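Local coordinates for protein phosphodiesterase (Pseudomonas aeruginosa, PDB 4G75) that is a colicin M-like bacteriocin that binds magnesium and probably kills related bacteria by hydrolysing a lipid-linked peptidoglycan precursor, at residues G15-Y20 against A109-Q114; F85-F90 against Q117-N122. All blocks are in the same frame, centred on the assembly; numbering follows the deposited sequence.

Interaction 1: G15-Y20 against A109-Q114. With EDO (1,2-ethanediol), chain N.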
loop_
_atom_site.group_PDB
_atom_site.type_symbol
_atom_site.label_atom_id
_atom_site.label_comp_id
_atom_site.label_asym_id
_atom_site.label_seq_id
_atom_site.Cartn_x
_atom_site.Cartn_y
_atom_site.Cartn_z
ATOM N N GLY A 15 -9.538 -17.365 14.318
ATOM C CA GLY A 15 -10.104 -18.549 13.702
ATOM C C GLY A 15 -10.481 -18.391 12.245
ATOM O O GLY A 15 -10.811 -19.367 11.584
ATOM N N ASP A 16 -10.434 -17.164 11.734
ATOM C CA ASP A 16 -10.679 -16.944 10.311
ATOM C C ASP A 16 -9.488 -17.341 9.449
ATOM O O ASP A 16 -9.613 -17.474 8.229
ATOM C CB ASP A 16 -11.023 -15.482 10.041
ATOM C CG ASP A 16 -12.424 -15.130 10.485
ATOM O OD1 ASP A 16 -13.347 -15.910 10.174
ATOM O OD2 ASP A 16 -12.597 -14.071 11.125
ATOM N N PHE A 17 -8.341 -17.550 10.085
ATOM C CA PHE A 17 -7.101 -17.729 9.341
ATOM C C PHE A 17 -6.542 -19.140 9.404
ATOM O O PHE A 17 -6.270 -19.667 10.472
ATOM C CB PHE A 17 -6.092 -16.670 9.770
ATOM C CG PHE A 17 -6.623 -15.282 9.607
ATOM C CD1 PHE A 17 -7.147 -14.592 10.687
ATOM C CD2 PHE A 17 -6.666 -14.694 8.354
ATOM C CE1 PHE A 17 -7.674 -13.320 10.525
ATOM C CE2 PHE A 17 -7.191 -13.432 8.189
ATOM C CZ PHE A 17 -7.696 -12.743 9.272
ATOM N N SER A 18 -6.391 -19.731 8.225
ATOM C CA SER A 18 -6.005 -21.132 8.091
ATOM C C SER A 18 -4.700 -21.461 8.811
ATOM O O SER A 18 -4.544 -22.543 9.372
ATOM C CB SER A 18 -5.902 -21.500 6.612
ATOM O OG SER A 18 -7.140 -21.276 5.957
ATOM N N ALA A 19 -3.758 -20.524 8.792
ATOM C CA ALA A 19 -2.466 -20.780 9.422
ATOM C C ALA A 19 -2.603 -20.904 10.935
ATOM O O ALA A 19 -1.995 -21.779 11.555
ATOM C CB ALA A 19 -1.456 -19.690 9.052
ATOM N N TYR A 20 -3.397 -20.021 11.527
ATOM C CA TYR A 20 -3.695 -20.092 12.943
ATOM C C TYR A 20 -4.374 -21.420 13.261
ATOM O O TYR A 20 -3.993 -22.106 14.212
ATOM C CB TYR A 20 -4.577 -18.919 13.372
ATOM C CG TYR A 20 -5.168 -19.096 14.745
ATOM C CD1 TYR A 20 -4.486 -18.663 15.879
ATOM C CD2 TYR A 20 -6.401 -19.713 14.910
ATOM C CE1 TYR A 20 -5.023 -18.831 17.137
ATOM C CE2 TYR A 20 -6.948 -19.889 16.167
ATOM C CZ TYR A 20 -6.255 -19.452 17.274
ATOM O OH TYR A 20 -6.810 -19.635 18.515
ATOM N N ALA A 109 -7.936 -13.748 0.609
ATOM C CA ALA A 109 -6.671 -13.342 0.020
ATOM C C ALA A 109 -5.505 -13.758 0.914
ATOM O O ALA A 109 -4.503 -14.266 0.429
ATOM C CB ALA A 109 -6.662 -11.835 -0.219
HETATM N N MSE A 110 -5.646 -13.554 2.220
HETATM C CA MSE A 110 -4.578 -13.905 3.148
HETATM C C MSE A 110 -4.438 -15.419 3.298
HETATM O O MSE A 110 -3.330 -15.937 3.322
HETATM C CB MSE A 110 -4.792 -13.261 4.514
HETATM C CG MSE A 110 -3.721 -13.636 5.522
HETATM SE SE MSE A 110 -1.953 -12.965 5.002
HETATM C CE MSE A 110 -2.209 -11.148 5.681
ATOM N N ASN A 111 -5.552 -16.132 3.401
ATOM C CA ASN A 111 -5.470 -17.588 3.516
ATOM C C ASN A 111 -4.849 -18.227 2.286
ATOM O O ASN A 111 -4.075 -19.181 2.393
ATOM C CB ASN A 111 -6.836 -18.200 3.819
ATOM C CG ASN A 111 -7.298 -17.904 5.229
ATOM O OD1 ASN A 111 -6.484 -17.677 6.121
ATOM N ND2 ASN A 111 -8.614 -17.907 5.438
ATOM N N ARG A 112 -5.177 -17.691 1.115
ATOM C CA ARG A 112 -4.581 -18.177 -0.124
ATOM C C ARG A 112 -3.078 -17.926 -0.104
ATOM O O ARG A 112 -2.285 -18.809 -0.437
ATOM C CB ARG A 112 -5.227 -17.512 -1.346
ATOM C CG ARG A 112 -4.950 -18.234 -2.659
ATOM C CD ARG A 112 -5.475 -17.473 -3.878
ATOM N NE ARG A 112 -6.899 -17.140 -3.784
ATOM C CZ ARG A 112 -7.898 -17.998 -3.987
ATOM N NH1 ARG A 112 -7.647 -19.271 -4.273
ATOM N NH2 ARG A 112 -9.153 -17.587 -3.878
ATOM N N ALA A 113 -2.692 -16.716 0.297
ATOM C CA ALA A 113 -1.288 -16.356 0.393
ATOM C C ALA A 113 -0.525 -17.234 1.389
ATOM O O ALA A 113 0.665 -17.490 1.206
ATOM C CB ALA A 113 -1.128 -14.856 0.762
ATOM N N GLN A 114 -1.206 -17.701 2.430
ATOM C CA GLN A 114 -0.523 -18.448 3.484
ATOM C C GLN A 114 -0.670 -19.958 3.326
ATOM O O GLN A 114 -0.274 -20.717 4.204
ATOM C CB GLN A 114 -0.980 -17.978 4.874
ATOM C CG GLN A 114 -0.642 -16.510 5.117
ATOM C CD GLN A 114 -0.769 -16.073 6.569
ATOM O OE1 GLN A 114 -1.785 -16.310 7.225
ATOM N NE2 GLN A 114 0.267 -15.416 7.070
HETATM C C1 EDO N . -2.700 -23.974 5.040
HETATM O O1 EDO N . -1.706 -24.941 5.397
HETATM C C2 EDO N . -2.818 -22.944 6.156
HETATM O O2 EDO N . -1.586 -22.224 6.283
HETATM O O HOH W 1 -3.804 -18.075 7.180
#
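The carboxamide of Asn111, near the C-terminal end of helix 106-113, grips the backbone on both sides of Phe17, the N-cap residue of helix 18-24, in the helical N-terminal part of this colicin M-like protein. Both branches of the amide are used. ND2 donates to Asp16 O at 3.0 Å, almost straight at 175° and in the carbonyl plane, while OD1 accepts from Ser18 N at 2.9 Å, with that donor well above the amide carbonyl plane. Between the two bonds, Phe17 CA lies 3.3 Å from Asn111 OD1. The Phe17 ring is turned 71° from the amide plane, and its CD2 also packs against CG of Met110, a selenomethionine.

One shell out, a water extends the grip to the next amide of the helix: it accepts from Ala19 N and donates to both Asn111 OD1 and Gln114 OE1. Asn111 OD1 therefore takes two hydrogen bonds. Gln114 is extended beyond CG, and the NE2 branch of its amide bonds to Asp91 OD2, which fixes the turn of the amide and sets OE1 toward the water. Helix 34-49 backs the contact, with Asp46 and Val47 against Phe17. A 1,2-ethanediol, probably from the crystallisation liquor, donates from its O2 to Gln114 O at 2.9 Å.

Interaction 2: F85-F90 against Q117-N122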
loop_
_atom_site.group_PDB
_atom_site.type_symbol
_atom_site.label_atom_id
_atom_site.label_comp_id
_atom_site.label_asym_id
_atom_site.label_seq_id
_atom_site.Cartn_x
_atom_site.Cartn_y
_atom_site.Cartn_z
ATOM N N PHE A 85 8.763 -12.204 10.949
ATOM C CA PHE A 85 8.863 -10.946 10.214
ATOM C C PHE A 85 9.151 -11.274 8.754
ATOM O O PHE A 85 8.519 -10.740 7.836
ATOM C CB PHE A 85 9.980 -10.076 10.798
ATOM C CG PHE A 85 10.064 -8.696 10.192
ATOM C CD1 PHE A 85 9.498 -7.604 10.841
ATOM C CD2 PHE A 85 10.712 -8.490 8.986
ATOM C CE1 PHE A 85 9.581 -6.326 10.291
ATOM C CE2 PHE A 85 10.793 -7.220 8.432
ATOM C CZ PHE A 85 10.231 -6.141 9.082
ATOM N N ILE A 86 10.109 -12.166 8.539
ATOM C CA ILE A 86 10.493 -12.545 7.183
ATOM C C ILE A 86 9.335 -13.153 6.395
ATOM O O ILE A 86 9.086 -12.759 5.255
ATOM C CB ILE A 86 11.692 -13.497 7.183
ATOM C CG1 ILE A 86 12.936 -12.731 7.646
ATOM C CG2 ILE A 86 11.887 -14.086 5.801
ATOM C CD1 ILE A 86 14.112 -13.609 8.047
ATOM N N TRP A 87 8.627 -14.102 7.003
ATOM C CA TRP A 87 7.486 -14.726 6.334
ATOM C C TRP A 87 6.316 -13.769 6.077
ATOM O O TRP A 87 5.642 -13.899 5.069
ATOM C CB TRP A 87 7.010 -15.988 7.075
ATOM C CG TRP A 87 7.815 -17.215 6.750
ATOM C CD1 TRP A 87 8.507 -17.996 7.629
ATOM C CD2 TRP A 87 8.011 -17.798 5.454
ATOM N NE1 TRP A 87 9.118 -19.033 6.962
ATOM C CE2 TRP A 87 8.829 -18.933 5.626
ATOM C CE3 TRP A 87 7.573 -17.472 4.167
ATOM C CZ2 TRP A 87 9.216 -19.744 4.562
ATOM C CZ3 TRP A 87 7.957 -18.282 3.107
ATOM C CH2 TRP A 87 8.776 -19.402 3.313
ATOM N N ASP A 88 6.075 -12.822 6.979
ATOM C CA ASP A 88 5.034 -11.820 6.756
ATOM C C ASP A 88 5.424 -10.928 5.573
ATOM O O ASP A 88 4.578 -10.540 4.765
ATOM C CB ASP A 88 4.805 -10.958 8.005
ATOM C CG ASP A 88 3.839 -11.588 9.005
ATOM O OD1 ASP A 88 3.498 -12.795 8.877
ATOM O OD2 ASP A 88 3.426 -10.863 9.938
ATOM N N ILE A 89 6.711 -10.602 5.472
ATOM C CA ILE A 89 7.192 -9.805 4.344
ATOM C C ILE A 89 6.980 -10.572 3.034
ATOM O O ILE A 89 6.689 -9.985 1.994
ATOM C CB ILE A 89 8.667 -9.381 4.539
ATOM C CG1 ILE A 89 8.775 -8.362 5.677
ATOM C CG2 ILE A 89 9.256 -8.789 3.250
ATOM C CD1 ILE A 89 7.931 -7.125 5.481
ATOM N N PHE A 90 7.081 -11.893 3.097
ATOM C CA PHE A 90 6.779 -12.731 1.939
ATOM C C PHE A 90 5.278 -12.768 1.645
ATOM O O PHE A 90 4.866 -12.644 0.500
ATOM C CB PHE A 90 7.308 -14.154 2.176
ATOM C CG PHE A 90 7.136 -15.090 1.002
ATOM C CD1 PHE A 90 7.992 -15.027 -0.090
ATOM C CD2 PHE A 90 6.153 -16.071 1.015
ATOM C CE1 PHE A 90 7.853 -15.910 -1.162
ATOM C CE2 PHE A 90 6.012 -16.956 -0.050
ATOM C CZ PHE A 90 6.859 -16.870 -1.144
ATOM N N GLN A 117 4.089 -24.188 2.803
ATOM C CA GLN A 117 4.962 -24.642 3.884
ATOM C C GLN A 117 5.710 -23.469 4.514
ATOM O O GLN A 117 6.007 -22.485 3.838
ATOM C CB GLN A 117 5.984 -25.641 3.338
ATOM C CG GLN A 117 5.372 -26.805 2.588
ATOM C CD GLN A 117 4.896 -27.893 3.515
ATOM O OE1 GLN A 117 3.726 -27.933 3.894
ATOM N NE2 GLN A 117 5.806 -28.780 3.902
ATOM N N TYR A 118 6.039 -23.586 5.800
ATOM C CA TYR A 118 6.811 -22.555 6.485
ATOM C C TYR A 118 8.124 -23.066 7.078
ATOM O O TYR A 118 8.344 -22.990 8.290
ATOM C CB TYR A 118 5.968 -21.863 7.560
ATOM C CG TYR A 118 4.931 -20.908 7.000
ATOM C CD1 TYR A 118 5.226 -19.565 6.822
ATOM C CD2 TYR A 118 3.663 -21.353 6.646
ATOM C CE1 TYR A 118 4.281 -18.680 6.307
ATOM C CE2 TYR A 118 2.716 -20.485 6.130
ATOM C CZ TYR A 118 3.031 -19.148 5.963
ATOM O OH TYR A 118 2.089 -18.281 5.459
ATOM N N PRO A 119 9.017 -23.561 6.212
ATOM C CA PRO A 119 10.344 -23.952 6.691
ATOM C C PRO A 119 11.007 -22.731 7.299
ATOM O O PRO A 119 10.622 -21.606 6.979
ATOM C CB PRO A 119 11.098 -24.341 5.415
ATOM C CG PRO A 119 10.170 -24.111 4.268
ATOM C CD PRO A 119 8.942 -23.427 4.747
ATOM N N PHE A 120 11.998 -22.927 8.156
ATOM C CA PHE A 120 12.722 -21.775 8.673
ATOM C C PHE A 120 13.433 -21.064 7.530
ATOM O O PHE A 120 14.089 -21.705 6.702
ATOM C CB PHE A 120 13.725 -22.194 9.747
ATOM C CG PHE A 120 13.092 -22.849 10.934
ATOM C CD1 PHE A 120 11.950 -22.313 11.507
ATOM C CD2 PHE A 120 13.639 -23.996 11.483
ATOM C CE1 PHE A 120 11.364 -22.909 12.602
ATOM C CE2 PHE A 120 13.056 -24.596 12.574
ATOM C CZ PHE A 120 11.918 -24.052 13.135
ATOM N N PRO A 121 13.289 -19.734 7.463
ATOM C CA PRO A 121 14.010 -18.949 6.457
ATOM C C PRO A 121 15.505 -19.140 6.637
ATOM O O PRO A 121 15.985 -19.249 7.764
ATOM C CB PRO A 121 13.630 -17.506 6.797
ATOM C CG PRO A 121 12.347 -17.604 7.527
ATOM C CD PRO A 121 12.424 -18.895 8.307
ATOM N N ASN A 122 16.241 -19.182 5.539
ATOM C CA ASN A 122 17.675 -19.387 5.634
ATOM C C ASN A 122 18.420 -18.438 4.717
ATOM O O ASN A 122 17.812 -17.588 4.063
ATOM C CB ASN A 122 18.035 -20.842 5.321
ATOM C CG ASN A 122 17.662 -21.247 3.907
ATOM O OD1 ASN A 122 17.438 -20.403 3.040
ATOM N ND2 ASN A 122 17.604 -22.550 3.666
#
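Trp87 carries this contact, reaching from helix 81-102 into the proline-rich loop after helix 106-113, where Pro119 and Pro121 flank Phe120 in an irregular stretch of the helical region. The aromatic part is a T-shaped pair: Tyr118 turns its ring edge to one face of the indole, with its centroid 4.8 Å from that of the five-membered ring and the planes at 74°. CD1 of Tyr118 leads, 3.5 Å from Trp87 CG. With CG anti to its carbonyl carbon (chi1 -74°), the tyrosine swings its ring back toward the helix and against the indole face, and its hydroxyl bonds to Asp91.

Apolar packing comes mainly from the two prolines. Pro119 CD touches the six-membered ring at CZ2, 3.7 Å away, whereas the ring of Pro121 lies by the pyrrole end, its CG 3.9 Å from Trp87 CD1. The same Pro121 CG meets Ile86 CG2 at 3.9 Å, so this one proline spans two successive helix residues.

A single polar bond joins the segments. The indole N-H of the buried Trp87 points at the loop and donates in its ring plane to the carbonyl of Pro119, bent to 142° at the hydrogen, with Trp87 NE1 3.0 Å from Pro119 O.

Overall arrangement
Interactions 1 and 2 lie on the same side of the chain's centre, each about 20 Å from it, with their own centres about 15 Å apart. Their segments alternate along the chain: 15-20, 85-90, 109-114, 117-122. Helix 106-113 runs out through interaction 1, and the chain continues almost directly into the loop of interaction 2, although the two contacts do not otherwise touch. Asp91 is a shared second-shell partner, taking hydrogen bonds through OD2 from Gln114 NE2 and Tyr118 OH. Helix 34-49 also touches both, with Lys42 against Ala19, Trp87 and Tyr118. Both contacts are structural packing away from the magnesium site of Val211, Glu213 and Asp241.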